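COG0778: Nitroreductase (Streptococcus pneumoniae, PDB 2B67) probably catalyses flavin-dependent reduction of its substrates with a nicotinamide cofactor, as a dimeric member of the nitroreductase family that binds flavin mononucleotide. Local coordinates at residues H14-V24 with T181-P191; A80-A88 with Y130-A139. One frame throughout, in Å; residues are numbered along the deposited sequence.

Interaction 1: residues H14-V24 with T181-P191; sequences HATKHFTDKLV and TVGYTDEKLEP
Lys22 sets its CG anti to the backbone N (chi1 -178°) and keeps the rest of its chain extended, which lays it across one face of the Tyr184 ring. CD sits over the middle of that face, a CH-pi contact 3.6 Å from the ring centroid, and NZ makes a cation-pi contact farther along. Phe19 turns its CG beside its own backbone N (chi1 -59°), carrying the ring along the end of strand 174-183: CD2 lies 3.4 Å from CA of Gly183, and CZ reaches Thr181 OG1, which meets the ring at its edge. The backbones form a single antiparallel bridge at Phe19 and Thr185, a non-hydrogen-bonded pair flanked by two hydrogen bonds, from Asp186 N to His18 O (3.0 Å, nearly straight at 176°) and from Thr20 N to Tyr184 O (2.8 Å). Water extends the seam, one molecule joining His18 N to Glu187 OE2. Thr20 OG1 accepts from Lys22 N in an ST turn. Ala15 N and Lys17 NZ hydrogen-bond the flavin mononucleotide, so the bridged loop also lines the cofactor pocket. The contact joins the loop between helices 5-12 and 26-36 to the end of strand 174-183, with strands 77-84 and 152-156 flanking it.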
loop_
_atom_site.group_PDB
_atom_site.type_symbol
_atom_site.label_atom_id
_atom_site.label_comp_id
_atom_site.label_asym_id
_atom_site.label_seq_id
_atom_site.Cartn_x
_atom_site.Cartn_y
_atom_site.Cartn_z
ATOM N N HIS A 14 -13.754 -7.716 1.418
ATOM C CA HIS A 14 -13.532 -8.585 2.565
ATOM C C HIS A 14 -12.354 -9.503 2.258
ATOM O O HIS A 14 -12.022 -9.717 1.093
ATOM C CB HIS A 14 -14.805 -9.398 2.892
ATOM C CG HIS A 14 -15.966 -8.548 3.335
ATOM N ND1 HIS A 14 -17.061 -8.291 2.532
ATOM C CD2 HIS A 14 -16.197 -7.891 4.502
ATOM C CE1 HIS A 14 -17.908 -7.505 3.178
ATOM N NE2 HIS A 14 -17.409 -7.248 4.376
ATOM N N ALA A 15 -11.721 -10.036 3.297
ATOM C CA ALA A 15 -10.711 -11.065 3.128
ATOM C C ALA A 15 -11.445 -12.350 2.761
ATOM O O ALA A 15 -12.060 -12.985 3.617
ATOM C CB ALA A 15 -9.911 -11.254 4.418
ATOM N N THR A 16 -11.391 -12.720 1.492
ATOM C CA THR A 16 -12.126 -13.893 0.995
ATOM C C THR A 16 -11.269 -15.165 1.086
ATOM O O THR A 16 -10.167 -15.232 0.530
ATOM C CB THR A 16 -12.579 -13.680 -0.467
ATOM O OG1 THR A 16 -13.244 -12.417 -0.578
ATOM C CG2 THR A 16 -13.503 -14.790 -0.941
ATOM N N LYS A 17 -11.803 -16.168 1.774
ATOM C CA LYS A 17 -11.083 -17.406 1.993
ATOM C C LYS A 17 -11.727 -18.620 1.328
ATOM O O LYS A 17 -11.068 -19.619 1.139
ATOM C CB LYS A 17 -10.883 -17.624 3.481
ATOM C CG LYS A 17 -9.841 -16.649 4.042
ATOM C CD LYS A 17 -9.799 -16.577 5.546
ATOM C CE LYS A 17 -9.234 -15.212 5.928
ATOM N NZ LYS A 17 -8.016 -15.355 6.791
ATOM N N HIS A 18 -12.997 -18.525 0.936
ATOM C CA HIS A 18 -13.659 -19.651 0.286
ATOM C C HIS A 18 -14.354 -19.122 -0.941
ATOM O O HIS A 18 -15.076 -18.124 -0.877
ATOM C CB HIS A 18 -14.627 -20.368 1.243
ATOM C CG HIS A 18 -13.959 -20.933 2.465
ATOM N ND1 HIS A 18 -14.051 -20.338 3.708
ATOM C CD2 HIS A 18 -13.149 -22.011 2.621
ATOM C CE1 HIS A 18 -13.344 -21.035 4.581
ATOM N NE2 HIS A 18 -12.790 -22.056 3.949
ATOM N N PHE A 19 -14.110 -19.789 -2.062
ATOM C CA PHE A 19 -14.515 -19.323 -3.375
ATOM C C PHE A 19 -15.515 -20.311 -4.010
ATOM O O PHE A 19 -15.436 -21.511 -3.784
ATOM C CB PHE A 19 -13.294 -19.216 -4.279
ATOM C CG PHE A 19 -12.223 -18.274 -3.760
ATOM C CD1 PHE A 19 -11.096 -18.769 -3.083
ATOM C CD2 PHE A 19 -12.348 -16.913 -3.936
ATOM C CE1 PHE A 19 -10.082 -17.874 -2.579
ATOM C CE2 PHE A 19 -11.344 -16.000 -3.436
ATOM C CZ PHE A 19 -10.207 -16.509 -2.786
ATOM N N THR A 20 -16.421 -19.778 -4.818
ATOM C CA THR A 20 -17.316 -20.588 -5.623
ATOM C C THR A 20 -16.509 -21.096 -6.816
ATOM O O THR A 20 -15.317 -20.771 -6.954
ATOM C CB THR A 20 -18.532 -19.763 -6.109
ATOM O OG1 THR A 20 -18.123 -18.867 -7.146
ATOM C CG2 THR A 20 -19.150 -18.976 -4.958
ATOM N N ASP A 21 -17.164 -21.883 -7.663
ATOM C CA ASP A 21 -16.560 -22.406 -8.886
ATOM C C ASP A 21 -16.760 -21.512 -10.107
ATOM O O ASP A 21 -16.361 -21.887 -11.213
ATOM C CB ASP A 21 -17.110 -23.817 -9.161
ATOM C CG ASP A 21 -16.904 -24.738 -7.984
ATOM O OD1 ASP A 21 -15.726 -24.997 -7.659
ATOM O OD2 ASP A 21 -17.916 -25.157 -7.348
ATOM N N LYS A 22 -17.371 -20.338 -9.922
ATOM C CA LYS A 22 -17.526 -19.390 -11.020
ATOM C C LYS A 22 -16.161 -18.992 -11.589
ATOM O O LYS A 22 -15.213 -18.683 -10.841
ATOM C CB LYS A 22 -18.303 -18.118 -10.579
ATOM C CG LYS A 22 -18.521 -17.111 -11.741
ATOM C CD LYS A 22 -19.349 -15.903 -11.334
ATOM C CE LYS A 22 -19.431 -14.896 -12.457
ATOM N NZ LYS A 22 -20.119 -13.644 -11.989
ATOM N N LEU A 23 -16.099 -18.977 -12.921
ATOM C CA LEU A 23 -14.894 -18.733 -13.646
ATOM C C LEU A 23 -14.528 -17.233 -13.548
ATOM O O LEU A 23 -15.409 -16.378 -13.494
ATOM C CB LEU A 23 -15.093 -19.179 -15.107
ATOM C CG LEU A 23 -15.386 -20.665 -15.419
ATOM C CD1 LEU A 23 -15.522 -20.858 -16.911
ATOM C CD2 LEU A 23 -14.252 -21.550 -14.874
ATOM N N VAL A 24 -13.235 -16.923 -13.478
ATOM C CA VAL A 24 -12.803 -15.540 -13.434
ATOM C C VAL A 24 -12.245 -15.184 -14.803
ATOM O O VAL A 24 -11.235 -15.730 -15.206
ATOM C CB VAL A 24 -11.729 -15.275 -12.324
ATOM C CG1 VAL A 24 -11.159 -13.835 -12.470
ATOM C CG2 VAL A 24 -12.320 -15.499 -10.940
ATOM N N THR A 181 -5.128 -14.018 -3.813
ATOM C CA THR A 181 -6.081 -14.955 -4.398
ATOM C C THR A 181 -7.262 -14.206 -4.982
ATOM O O THR A 181 -7.675 -13.178 -4.455
ATOM C CB THR A 181 -6.585 -15.965 -3.381
ATOM O OG1 THR A 181 -7.083 -15.264 -2.227
ATOM C CG2 THR A 181 -5.412 -16.951 -2.991
ATOM N N VAL A 182 -7.805 -14.730 -6.074
ATOM C CA VAL A 182 -8.875 -14.027 -6.793
ATOM C C VAL A 182 -9.999 -14.985 -7.115
ATOM O O VAL A 182 -9.763 -16.080 -7.631
ATOM C CB VAL A 182 -8.356 -13.335 -8.064
ATOM C CG1 VAL A 182 -9.477 -12.489 -8.679
ATOM C CG2 VAL A 182 -7.155 -12.406 -7.701
ATOM N N GLY A 183 -11.212 -14.599 -6.754
ATOM C CA GLY A 183 -12.358 -15.436 -7.038
ATOM C C GLY A 183 -13.624 -14.873 -6.472
ATOM O O GLY A 183 -13.624 -13.897 -5.714
ATOM N N TYR A 184 -14.732 -15.511 -6.825
ATOM C CA TYR A 184 -16.017 -15.138 -6.270
ATOM C C TYR A 184 -16.223 -15.859 -4.960
ATOM O O TYR A 184 -15.818 -17.017 -4.814
ATOM C CB TYR A 184 -17.105 -15.473 -7.281
ATOM C CG TYR A 184 -16.971 -14.647 -8.526
ATOM C CD1 TYR A 184 -16.257 -15.122 -9.627
ATOM C CD2 TYR A 184 -17.534 -13.370 -8.596
ATOM C CE1 TYR A 184 -16.150 -14.353 -10.794
ATOM C CE2 TYR A 184 -17.424 -12.603 -9.748
ATOM C CZ TYR A 184 -16.729 -13.095 -10.839
ATOM O OH TYR A 184 -16.604 -12.327 -11.983
ATOM N N THR A 185 -16.860 -15.181 -4.014
ATOM C CA THR A 185 -16.960 -15.630 -2.623
ATOM C C THR A 185 -18.161 -16.525 -2.341
ATOM O O THR A 185 -19.291 -16.182 -2.689
ATOM C CB THR A 185 -17.135 -14.444 -1.705
ATOM O OG1 THR A 185 -16.195 -13.423 -2.063
ATOM C CG2 THR A 185 -16.983 -14.874 -0.232
ATOM N N ASP A 186 -17.899 -17.636 -1.645
ATOM C CA ASP A 186 -18.920 -18.615 -1.308
ATOM C C ASP A 186 -19.479 -18.449 0.123
ATOM O O ASP A 186 -20.139 -19.361 0.658
ATOM C CB ASP A 186 -18.390 -20.039 -1.535
ATOM C CG ASP A 186 -19.521 -21.071 -1.724
ATOM O OD1 ASP A 186 -20.521 -20.781 -2.449
ATOM O OD2 ASP A 186 -19.412 -22.175 -1.139
ATOM N N GLU A 187 -19.234 -17.295 0.740
ATOM C CA GLU A 187 -19.806 -17.013 2.055
ATOM C C GLU A 187 -19.975 -15.535 2.340
ATOM O O GLU A 187 -19.123 -14.718 1.991
ATOM C CB GLU A 187 -19.014 -17.697 3.190
ATOM C CG GLU A 187 -17.508 -17.784 2.966
ATOM C CD GLU A 187 -16.716 -18.135 4.224
ATOM O OE1 GLU A 187 -17.103 -19.063 4.973
ATOM O OE2 GLU A 187 -15.682 -17.482 4.447
ATOM N N LYS A 188 -21.096 -15.205 2.980
ATOM C CA LYS A 188 -21.317 -13.862 3.512
ATOM C C LYS A 188 -20.241 -13.592 4.550
ATOM O O LYS A 188 -19.998 -14.428 5.435
ATOM C CB LYS A 188 -22.722 -13.684 4.144
ATOM C CG LYS A 188 -23.549 -14.970 4.427
ATOM C CD LYS A 188 -22.834 -16.024 5.304
ATOM C CE LYS A 188 -23.030 -17.438 4.716
ATOM N NZ LYS A 188 -21.858 -18.313 4.991
ATOM N N LEU A 189 -19.564 -12.455 4.426
ATOM C CA LEU A 189 -18.621 -12.098 5.467
ATOM C C LEU A 189 -18.926 -10.803 6.176
ATOM O O LEU A 189 -19.481 -9.866 5.593
ATOM C CB LEU A 189 -17.169 -12.175 4.995
ATOM C CG LEU A 189 -16.558 -13.542 5.337
ATOM C CD1 LEU A 189 -15.470 -13.897 4.320
ATOM C CD2 LEU A 189 -16.047 -13.590 6.799
ATOM N N GLU A 190 -18.575 -10.787 7.454
ATOM C CA GLU A 190 -18.761 -9.620 8.286
ATOM C C GLU A 190 -17.486 -8.794 8.259
ATOM O O GLU A 190 -16.391 -9.345 8.116
ATOM C CB GLU A 190 -19.104 -10.020 9.728
ATOM C CG GLU A 190 -20.571 -10.404 9.951
ATOM C CD GLU A 190 -21.543 -9.302 9.545
ATOM O OE1 GLU A 190 -21.196 -8.109 9.682
ATOM O OE2 GLU A 190 -22.660 -9.620 9.086
ATOM N N PRO A 191 -17.626 -7.467 8.371
ATOM C CA PRO A 191 -16.469 -6.601 8.554
ATOM C C PRO A 191 -15.670 -7.027 9.763
ATOM O O PRO A 191 -16.249 -7.282 10.820
ATOM C CB PRO A 191 -17.093 -5.223 8.800
ATOM C CG PRO A 191 -18.552 -5.473 9.018
ATOM C CD PRO A 191 -18.881 -6.701 8.295
HETATM O O HOH W 1 -8.079 -16.822 -0.325
HETATM O O HOH W 2 -15.776 -10.790 -1.135
HETATM O O HOH W 3 -14.805 -16.514 2.219
HETATM O O HOH W 4 -16.249 -22.885 -1.372
HETATM O O HOH W 5 -14.610 -18.052 -8.229
#

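Interaction 2: residues A80-A88 with Y130-A139; sequences ALFTDTDLA and YLALNAGLVA
No hydrogen bond crosses between residues 80-88 and 130-139, yet Leu131 drives a methyl close against a backbone carbonyl: its CD2 lies 3.1 Å from Asp84 O. This leucine carries its CG beside the backbone N (chi1 -65°) and spreads its two branches over the end of the strand, CD1 resting near CA and CG2 of Thr85 while CD2 also meets Leu87 CD2 at 3.7 Å. Leu87 packs both methyls against the CD2–CE2 side of the Tyr130 ring. Farther along, Thr83 CG2 touches both Leu131 O and Ala135 CB, and Thr83 OG1, alongside Leu131 CB, is hydrogen-bonded to Glu177. Leu81 closes the row with CD2 among Ala135, Val138 and Ala139, about 4.0 Å from the CB of each alanine. Asp84 OD1 accepts from Asp86 N in an Asx turn, while its OD2 is salt-bridged to Arg173 and Arg90. Within the helix, Tyr130 O receives both N and ND2 of Asn134, from opposite faces of its plane. Tyr130 OH is hydrogen-bonded to His43, a residue of the flavin pocket, and to Ser45. Strand 80-84 and helix 130-139 run at 139°, their axes 8.6 Å apart at closest approach. Helix 124-148 lies against the sheet on the side to which Leu81 and Thr83 point, while Phe82 of the same strand meets helix 161-168; Ala132 of helix 124-148 packs on Ala132 of the second subunit.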
loop_
_atom_site.group_PDB
_atom_site.type_symbol
_atom_site.label_atom_id
_atom_site.label_comp_id
_atom_site.label_asym_id
_atom_site.label_seq_id
_atom_site.Cartn_x
_atom_site.Cartn_y
_atom_site.Cartn_z
ATOM N N ALA A 80 0.561 -13.401 -8.137
ATOM C CA ALA A 80 1.772 -13.175 -7.379
ATOM C C ALA A 80 2.320 -11.789 -7.694
ATOM O O ALA A 80 2.691 -11.524 -8.824
ATOM C CB ALA A 80 2.816 -14.259 -7.696
ATOM N N LEU A 81 2.358 -10.905 -6.695
ATOM C CA LEU A 81 2.877 -9.550 -6.876
ATOM C C LEU A 81 4.358 -9.563 -6.551
ATOM O O LEU A 81 4.749 -9.894 -5.420
ATOM C CB LEU A 81 2.157 -8.540 -5.964
ATOM C CG LEU A 81 2.678 -7.098 -5.894
ATOM C CD1 LEU A 81 2.670 -6.428 -7.285
ATOM C CD2 LEU A 81 1.795 -6.288 -4.968
ATOM N N PHE A 82 5.173 -9.208 -7.546
ATOM C CA PHE A 82 6.645 -9.115 -7.392
ATOM C C PHE A 82 7.059 -7.638 -7.453
ATOM O O PHE A 82 6.362 -6.794 -8.050
ATOM C CB PHE A 82 7.385 -9.841 -8.546
ATOM C CG PHE A 82 7.318 -11.355 -8.480
ATOM C CD1 PHE A 82 6.143 -12.027 -8.810
ATOM C CD2 PHE A 82 8.423 -12.096 -8.065
ATOM C CE1 PHE A 82 6.084 -13.405 -8.743
ATOM C CE2 PHE A 82 8.378 -13.476 -8.011
ATOM C CZ PHE A 82 7.198 -14.136 -8.350
ATOM N N THR A 83 8.206 -7.325 -6.868
ATOM C CA THR A 83 8.775 -6.006 -7.036
ATOM C C THR A 83 10.185 -6.163 -7.605
ATOM O O THR A 83 10.840 -7.191 -7.394
ATOM C CB THR A 83 8.838 -5.247 -5.716
ATOM O OG1 THR A 83 9.454 -6.096 -4.744
ATOM C CG2 THR A 83 7.429 -4.892 -5.225
ATOM N N ASP A 84 10.627 -5.116 -8.295
ATOM C CA ASP A 84 11.910 -5.051 -8.981
ATOM C C ASP A 84 13.020 -4.674 -8.040
ATOM O O ASP A 84 13.130 -3.513 -7.645
ATOM C CB ASP A 84 11.833 -3.991 -10.100
ATOM C CG ASP A 84 12.860 -4.216 -11.216
ATOM O OD1 ASP A 84 13.926 -4.831 -10.952
ATOM O OD2 ASP A 84 12.601 -3.738 -12.352
ATOM N N THR A 85 13.881 -5.631 -7.712
ATOM C CA THR A 85 14.967 -5.342 -6.814
ATOM C C THR A 85 16.101 -4.555 -7.478
ATOM O O THR A 85 16.968 -4.057 -6.774
ATOM C CB THR A 85 15.566 -6.607 -6.177
ATOM O OG1 THR A 85 16.193 -7.386 -7.211
ATOM C CG2 THR A 85 14.436 -7.440 -5.463
ATOM N N ASP A 86 16.095 -4.465 -8.815
ATOM C CA ASP A 86 17.078 -3.661 -9.547
ATOM C C ASP A 86 16.435 -2.318 -9.895
ATOM O O ASP A 86 15.873 -2.110 -10.993
ATOM C CB ASP A 86 17.575 -4.377 -10.821
ATOM C CG ASP A 86 18.938 -3.797 -11.335
ATOM O OD1 ASP A 86 19.235 -2.610 -11.053
ATOM O OD2 ASP A 86 19.720 -4.533 -11.996
ATOM N N LEU A 87 16.512 -1.417 -8.935
ATOM C CA LEU A 87 15.821 -0.157 -9.031
ATOM C C LEU A 87 16.425 0.741 -10.119
ATOM O O LEU A 87 15.703 1.525 -10.747
ATOM C CB LEU A 87 15.813 0.511 -7.660
ATOM C CG LEU A 87 14.815 0.003 -6.595
ATOM C CD1 LEU A 87 15.032 0.805 -5.321
ATOM C CD2 LEU A 87 13.350 0.174 -7.072
ATOM N N ALA A 88 17.741 0.630 -10.342
ATOM C CA ALA A 88 18.404 1.309 -11.476
ATOM C C ALA A 88 17.832 0.808 -12.798
ATOM O O ALA A 88 17.436 1.587 -13.648
ATOM C CB ALA A 88 19.951 1.097 -11.438
ATOM N N TYR A 130 11.398 0.335 0.536
ATOM C CA TYR A 130 10.884 1.056 -0.648
ATOM C C TYR A 130 10.024 0.098 -1.489
ATOM O O TYR A 130 8.888 0.399 -1.851
ATOM C CB TYR A 130 12.079 1.585 -1.436
ATOM C CG TYR A 130 11.818 2.416 -2.650
ATOM C CD1 TYR A 130 11.922 3.812 -2.601
ATOM C CD2 TYR A 130 11.537 1.815 -3.871
ATOM C CE1 TYR A 130 11.731 4.603 -3.768
ATOM C CE2 TYR A 130 11.317 2.583 -5.035
ATOM C CZ TYR A 130 11.453 3.967 -4.992
ATOM O OH TYR A 130 11.228 4.705 -6.178
ATOM N N LEU A 131 10.556 -1.083 -1.744
ATOM C CA LEU A 131 9.835 -2.070 -2.546
ATOM C C LEU A 131 8.562 -2.526 -1.810
ATOM O O LEU A 131 7.485 -2.649 -2.400
ATOM C CB LEU A 131 10.753 -3.243 -2.847
ATOM C CG LEU A 131 11.991 -2.986 -3.739
ATOM C CD1 LEU A 131 12.761 -4.305 -3.913
ATOM C CD2 LEU A 131 11.668 -2.411 -5.109
ATOM N N ALA A 132 8.688 -2.761 -0.499
ATOM C CA ALA A 132 7.562 -3.253 0.278
ATOM C C ALA A 132 6.438 -2.197 0.315
ATOM O O ALA A 132 5.240 -2.520 0.181
ATOM C CB ALA A 132 7.999 -3.662 1.702
ATOM N N LEU A 133 6.827 -0.937 0.491
ATOM C CA LEU A 133 5.854 0.129 0.533
ATOM C C LEU A 133 5.111 0.261 -0.779
ATOM O O LEU A 133 3.876 0.313 -0.794
ATOM C CB LEU A 133 6.471 1.472 0.963
ATOM C CG LEU A 133 5.303 2.448 1.239
ATOM C CD1 LEU A 133 5.438 3.131 2.590
ATOM C CD2 LEU A 133 5.197 3.414 0.091
ATOM N N ASN A 134 5.852 0.337 -1.880
ATOM C CA ASN A 134 5.238 0.479 -3.205
ATOM C C ASN A 134 4.351 -0.736 -3.554
ATOM O O ASN A 134 3.360 -0.603 -4.240
ATOM C CB ASN A 134 6.325 0.734 -4.277
ATOM C CG ASN A 134 6.925 2.156 -4.174
ATOM O OD1 ASN A 134 6.255 3.134 -4.504
ATOM N ND2 ASN A 134 8.155 2.272 -3.636
ATOM N N ALA A 135 4.719 -1.923 -3.088
ATOM C CA ALA A 135 3.864 -3.113 -3.251
ATOM C C ALA A 135 2.537 -2.942 -2.493
ATOM O O ALA A 135 1.493 -3.321 -3.017
ATOM C CB ALA A 135 4.583 -4.383 -2.775
ATOM N N GLY A 136 2.590 -2.388 -1.276
ATOM C CA GLY A 136 1.394 -2.088 -0.493
ATOM C C GLY A 136 0.464 -1.122 -1.211
ATOM O O GLY A 136 -0.761 -1.365 -1.311
ATOM N N LEU A 137 1.022 -0.026 -1.730
ATOM C CA LEU A 137 0.212 0.924 -2.500
ATOM C C LEU A 137 -0.589 0.244 -3.616
ATOM O O LEU A 137 -1.807 0.392 -3.674
ATOM C CB LEU A 137 1.083 2.034 -3.092
ATOM C CG LEU A 137 1.718 3.019 -2.107
ATOM C CD1 LEU A 137 2.757 3.845 -2.866
ATOM C CD2 LEU A 137 0.625 3.912 -1.494
ATOM N N VAL A 138 0.096 -0.504 -4.503
ATOM C CA VAL A 138 -0.585 -1.082 -5.637
ATOM C C VAL A 138 -1.473 -2.273 -5.203
ATOM O O VAL A 138 -2.501 -2.507 -5.826
ATOM C CB VAL A 138 0.385 -1.445 -6.848
ATOM C CG1 VAL A 138 1.188 -2.715 -6.573
ATOM C CG2 VAL A 138 -0.393 -1.567 -8.189
ATOM N N ALA A 139 -1.057 -3.045 -4.185
ATOM C CA ALA A 139 -1.854 -4.176 -3.789
ATOM C C ALA A 139 -3.254 -3.718 -3.362
ATOM O O ALA A 139 -4.243 -4.328 -3.736
ATOM C CB ALA A 139 -1.191 -4.939 -2.679
#

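Overall arrangement
Following the chain from the N terminus, residues 14-24 come first, between helices 5-12 and 26-36, and wait for residues 181-191 near the far end of the chain. Interaction 1 therefore closes a loop of 156 residues that holds most of the fold. Nested within it, interaction 2 closes a shorter loop of 41 residues, largely helical, from strand 77-84 to helix 124-148. The two do not touch: their centres lie 26 Å apart and their nearest atoms about 7 Å. The sheet connects them, since strands 77-84 and 174-183 are neighbours. Interaction 1 ties the N-terminal loop to an inner strand; interaction 2 joins sheet to helix in the buried interior. Each includes flavin-pocket residues.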